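Local coordinates for YfdX protein (Salmonella enterica I, PDB 6A09), which is of unknown function but belongs to the YfdX family of bacterial proteins and is found here as an assembly of four chains, at residues A[64-69]-A[78-83]; A[128-133]-A[171-176]. All coordinates share one frame; numbering follows the deposited sequence.

Contact 1. Residues A[64-69]-A[78-83]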
# COMPACT_ATOMS: atom_id res chain seq x y z
N TYR A 64 -23.09 8.35 7.00
CA TYR A 64 -21.83 7.82 6.49
C TYR A 64 -21.51 6.41 6.96
O TYR A 64 -20.54 5.83 6.48
CB TYR A 64 -20.69 8.76 6.89
CG TYR A 64 -20.98 10.19 6.51
CD1 TYR A 64 -21.19 10.54 5.18
CD2 TYR A 64 -21.07 11.19 7.48
CE1 TYR A 64 -21.47 11.82 4.82
CE2 TYR A 64 -21.33 12.50 7.12
CZ TYR A 64 -21.54 12.80 5.79
OH TYR A 64 -21.80 14.09 5.42
N VAL A 65 -22.30 5.87 7.89
CA VAL A 65 -21.98 4.61 8.55
C VAL A 65 -22.09 3.44 7.57
O VAL A 65 -23.02 3.35 6.77
CB VAL A 65 -22.92 4.44 9.76
CG1 VAL A 65 -22.90 3.00 10.31
CG2 VAL A 65 -22.55 5.45 10.82
N LYS A 66 -21.12 2.52 7.62
CA LYS A 66 -21.22 1.26 6.90
C LYS A 66 -21.71 0.21 7.90
O LYS A 66 -20.92 -0.35 8.67
CB LYS A 66 -19.90 0.86 6.27
CG LYS A 66 -20.06 -0.26 5.27
CD LYS A 66 -18.74 -0.61 4.62
CE LYS A 66 -18.83 -1.95 3.90
NZ LYS A 66 -20.05 -2.03 3.07
N SER A 67 -23.02 -0.04 7.89
CA SER A 67 -23.66 -0.76 8.99
C SER A 67 -23.30 -2.24 9.04
O SER A 67 -23.46 -2.85 10.10
CB SER A 67 -25.17 -0.59 8.89
OG SER A 67 -25.59 -0.63 7.53
N ASP A 68 -22.80 -2.83 7.95
CA ASP A 68 -22.48 -4.25 7.95
C ASP A 68 -21.04 -4.53 8.38
O ASP A 68 -20.50 -5.59 8.05
CB ASP A 68 -22.76 -4.86 6.57
CG ASP A 68 -21.95 -4.20 5.45
OD1 ASP A 68 -20.83 -3.71 5.69
OD2 ASP A 68 -22.44 -4.20 4.30
N LYS A 69 -20.39 -3.61 9.09
CA LYS A 69 -19.00 -3.80 9.47
C LYS A 69 -18.83 -3.47 10.95
O LYS A 69 -19.07 -2.33 11.36
CB LYS A 69 -18.06 -2.95 8.61
CG LYS A 69 -16.63 -3.44 8.67
CD LYS A 69 -15.69 -2.68 7.78
CE LYS A 69 -14.37 -3.40 7.67
NZ LYS A 69 -14.46 -4.66 6.87
N TYR A 78 -17.79 2.21 11.68
CA TYR A 78 -17.04 2.62 10.51
C TYR A 78 -17.85 3.59 9.65
O TYR A 78 -19.06 3.40 9.43
CB TYR A 78 -16.67 1.40 9.67
CG TYR A 78 -15.44 0.69 10.18
CD1 TYR A 78 -14.19 1.29 10.11
CD2 TYR A 78 -15.54 -0.58 10.76
CE1 TYR A 78 -13.07 0.66 10.58
CE2 TYR A 78 -14.43 -1.23 11.23
CZ TYR A 78 -13.20 -0.61 11.14
OH TYR A 78 -12.10 -1.27 11.62
N ILE A 79 -17.19 4.64 9.17
CA ILE A 79 -17.82 5.58 8.25
C ILE A 79 -16.99 5.67 6.97
O ILE A 79 -15.76 5.52 6.97
CB ILE A 79 -17.99 6.99 8.86
CG1 ILE A 79 -16.62 7.61 9.15
CG2 ILE A 79 -18.94 6.95 10.09
CD1 ILE A 79 -16.66 9.13 9.28
N ARG A 80 -17.68 5.94 5.87
CA ARG A 80 -17.05 6.04 4.56
C ARG A 80 -16.37 7.40 4.40
O ARG A 80 -16.99 8.44 4.63
CB ARG A 80 -18.11 5.82 3.49
CG ARG A 80 -18.62 4.37 3.38
CD ARG A 80 -19.74 4.25 2.32
NE ARG A 80 -20.86 5.09 2.74
CZ ARG A 80 -21.88 4.66 3.48
NH1 ARG A 80 -21.97 3.39 3.85
NH2 ARG A 80 -22.82 5.53 3.85
N ILE A 81 -15.09 7.39 4.04
CA ILE A 81 -14.38 8.63 3.74
C ILE A 81 -13.88 8.71 2.30
O ILE A 81 -13.44 9.79 1.87
CB ILE A 81 -13.21 8.88 4.72
CG1 ILE A 81 -12.00 7.96 4.45
CG2 ILE A 81 -13.68 8.75 6.16
CD1 ILE A 81 -10.76 8.34 5.28
N ASN A 82 -13.91 7.62 1.54
CA ASN A 82 -13.48 7.67 0.15
C ASN A 82 -13.96 6.42 -0.55
O ASN A 82 -14.11 5.37 0.07
CB ASN A 82 -11.95 7.79 0.01
CG ASN A 82 -11.52 8.15 -1.43
OD1 ASN A 82 -11.68 9.28 -1.87
ND2 ASN A 82 -11.00 7.18 -2.16
N SER A 83 -14.20 6.55 -1.85
CA SER A 83 -14.49 5.42 -2.72
C SER A 83 -13.60 5.51 -3.96
O SER A 83 -13.41 6.59 -4.52
CB SER A 83 -15.97 5.41 -3.11
OG SER A 83 -16.57 4.16 -2.82
O HOH W 1 -19.64 0.10 11.34
O HOH W 2 -21.02 1.09 2.23
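The carbonyl oxygen of Tyr64 meets Arg80 twice. It accepts the backbone hydrogen bond from Arg80 N at 2.9 Å. It also lies over the centre of one face of the Arg80 guanidinium, with Tyr64 O 3.5 Å from Arg80 CZ. The arginine chain folds back to allow this, bent at chi3 (-62°). Its NH1 then makes a weak hydrogen bond to Val65 O at 3.1 Å, with an N-H...O angle of only 127°. The positive charge would be expected to polarise both carbonyl groups. Arg80 NE hydrogen-bonds to Lys16 O.

The backbones join in a single beta bridge between Val65 and Ile79. Lys66 N donates to Tyr78 O at 2.9 Å and completes the pair of main-chain bonds. Beside the bridge, Val65 CG2 and Ile79 CG2 touch at 4.0 Å, their side chains crossing at about a right angle. Ile79 CB also packs on Tyr64 CB, while the Tyr64 hydroxyl goes to Asp8.

Residues 66-69 make a type I turn. A water beyond the bridge donates to Lys66 O and accepts from Tyr78 N. After the turn, the Lys69 chain crosses the Tyr78 ring obliquely, with CG and CD against its CD2-CE2 side and CE over one face. Lys69 CD lies 3.6 Å from Tyr78 CD2. Lys69 NZ forms a salt bridge with Asp172 of its own chain and a hydrogen bond with Ser173 O of the second subunit.

The contact ties a loop to strand 78-89, an outer strand of the three-stranded sheet within this chain. Ile79 and Ile81 pack on Ala21 of helix 19-36. Arg80 lies against Gln131 and Leu133 of strand 125-135, the next strand.

Contact 2. Residues A[128-133]-A[171-176]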
# COMPACT_ATOMS: atom_id res chain seq x y z
N ILE A 128 -14.60 -3.50 -9.01
CA ILE A 128 -14.56 -3.56 -7.56
C ILE A 128 -14.58 -2.13 -7.05
O ILE A 128 -13.93 -1.25 -7.62
CB ILE A 128 -13.30 -4.30 -7.06
CG1 ILE A 128 -13.40 -5.81 -7.32
CG2 ILE A 128 -13.02 -3.98 -5.57
CD1 ILE A 128 -12.12 -6.54 -7.06
N GLU A 129 -15.35 -1.89 -5.99
CA GLU A 129 -15.41 -0.58 -5.37
C GLU A 129 -14.68 -0.64 -4.03
O GLU A 129 -15.08 -1.40 -3.14
CB GLU A 129 -16.85 -0.09 -5.20
CG GLU A 129 -16.90 1.30 -4.61
CD GLU A 129 -18.30 1.86 -4.40
OE1 GLU A 129 -19.27 1.09 -4.22
OE2 GLU A 129 -18.43 3.09 -4.42
N ASN A 130 -13.61 0.14 -3.91
CA ASN A 130 -12.77 0.19 -2.72
C ASN A 130 -13.26 1.33 -1.85
O ASN A 130 -13.06 2.51 -2.19
CB ASN A 130 -11.29 0.38 -3.09
CG ASN A 130 -10.81 -0.62 -4.15
OD1 ASN A 130 -10.78 -1.81 -3.91
ND2 ASN A 130 -10.46 -0.12 -5.33
N GLN A 131 -13.88 0.99 -0.72
CA GLN A 131 -14.40 1.98 0.22
C GLN A 131 -13.44 2.11 1.39
O GLN A 131 -13.20 1.14 2.12
CB GLN A 131 -15.79 1.58 0.71
CG GLN A 131 -16.77 1.48 -0.43
CD GLN A 131 -18.18 1.26 0.06
OE1 GLN A 131 -18.42 1.26 1.26
NE2 GLN A 131 -19.11 1.06 -0.87
N GLU A 132 -12.84 3.28 1.51
CA GLU A 132 -12.00 3.61 2.64
C GLU A 132 -12.87 4.03 3.83
O GLU A 132 -13.77 4.86 3.69
CB GLU A 132 -11.04 4.71 2.22
CG GLU A 132 -9.96 5.04 3.19
CD GLU A 132 -8.96 6.05 2.63
OE1 GLU A 132 -9.31 6.77 1.67
OE2 GLU A 132 -7.82 6.11 3.15
N LEU A 133 -12.60 3.43 4.99
CA LEU A 133 -13.41 3.61 6.19
C LEU A 133 -12.53 4.02 7.35
O LEU A 133 -11.35 3.67 7.39
CB LEU A 133 -14.14 2.33 6.56
CG LEU A 133 -14.82 1.67 5.36
CD1 LEU A 133 -15.31 0.27 5.70
CD2 LEU A 133 -15.96 2.56 4.87
N VAL A 171 -9.77 -0.55 4.14
CA VAL A 171 -10.34 -0.49 2.80
C VAL A 171 -11.21 -1.73 2.60
O VAL A 171 -10.73 -2.86 2.69
CB VAL A 171 -9.25 -0.37 1.72
CG1 VAL A 171 -9.87 -0.44 0.32
CG2 VAL A 171 -8.51 0.95 1.88
N ASP A 172 -12.48 -1.50 2.35
CA ASP A 172 -13.45 -2.55 2.07
C ASP A 172 -13.60 -2.61 0.55
O ASP A 172 -14.23 -1.73 -0.06
CB ASP A 172 -14.77 -2.23 2.76
CG ASP A 172 -15.55 -3.47 3.15
OD1 ASP A 172 -16.11 -4.13 2.24
OD2 ASP A 172 -15.61 -3.77 4.37
N SER A 173 -13.00 -3.64 -0.07
CA SER A 173 -13.06 -3.85 -1.51
C SER A 173 -14.17 -4.85 -1.80
O SER A 173 -14.06 -6.02 -1.44
CB SER A 173 -11.73 -4.40 -2.04
OG SER A 173 -10.68 -3.46 -1.94
N GLN A 174 -15.23 -4.40 -2.48
CA GLN A 174 -16.36 -5.28 -2.74
C GLN A 174 -16.78 -5.20 -4.20
O GLN A 174 -16.84 -4.11 -4.77
CB GLN A 174 -17.53 -4.93 -1.85
CG GLN A 174 -17.54 -3.46 -1.51
CD GLN A 174 -18.04 -3.20 -0.11
OE1 GLN A 174 -19.00 -3.84 0.35
NE2 GLN A 174 -17.39 -2.27 0.58
N SER A 175 -17.04 -6.37 -4.78
CA SER A 175 -17.53 -6.42 -6.14
C SER A 175 -18.86 -5.69 -6.22
O SER A 175 -19.63 -5.65 -5.26
CB SER A 175 -17.68 -7.87 -6.60
OG SER A 175 -18.69 -8.53 -5.88
N VAL A 176 -19.11 -5.05 -7.36
CA VAL A 176 -20.23 -4.12 -7.47
C VAL A 176 -21.51 -4.89 -7.78
O VAL A 176 -21.57 -5.65 -8.76
CB VAL A 176 -19.94 -3.05 -8.53
CG1 VAL A 176 -21.19 -2.23 -8.77
CG2 VAL A 176 -18.79 -2.17 -8.05
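Glu129 pairs with Gln174, and Gln131 with Asp172, as hydrogen-bonded pairs of an antiparallel ladder. It joins the central strand 125-135 to the outer strand 170-175 of the three-stranded sheet. The main-chain bonds are nearly straight: Glu129 N to Gln174 O reaches 175°, and Gln131 N to Asp172 O reaches 178°. Ile128-Ser175, Asn130-Ser173 and Glu132-Val171 are the non-hydrogen-bonded pairs between and beyond them.

Van der Waals contacts flank the ladder. Ile128 CG2 touches Ser173 CB at 3.8 Å, and Asn130 CB touches Val171 CG1 at the same distance. Leu133 CD1 meets Asp172 CB at 3.9 Å. Val176 CG2 packs on Glu129 CB.

Glu129, Gln131, Asp172 and Gln174 share one face. The Gln131 and Gln174 chains cross at about a right angle, with Gln174 NE2 3.7 Å from Gln131 CD. Gln174 NE2 also turns back to its own strand. Gln131 N and Gln174 NE2 reach Asp172 O from opposite faces of its plane.

On the face with Asn130, the CG of that residue lies beside its backbone N (chi1 -50°), which brings OD1 to Ser173. Ser173 OG donates to Asn130 OD1 at 2.6 Å, in the carbonyl plane and on a lone pair.

Overall arrangement
The contacts come in series along the chain: contact 1 closes before contact 2 opens. Their centres lie 10 Å apart. Both belong to one antiparallel sheet, in the order 78-89, 125-135, 170-175. Contact 1 adds a loop to the first strand; contact 2 pairs the second with the third. The two meet directly where Ser83 OG lies 2.7 Å from Glu129 OE2, and where Asn82 O lies 2.8 Å from Glu132 N. A classic beta bulge, with Ile81 and Asn82 both opposite Glu132, marks the shared seam. Both contacts also touch the second subunit, so this part of the sheet takes part in the assembly.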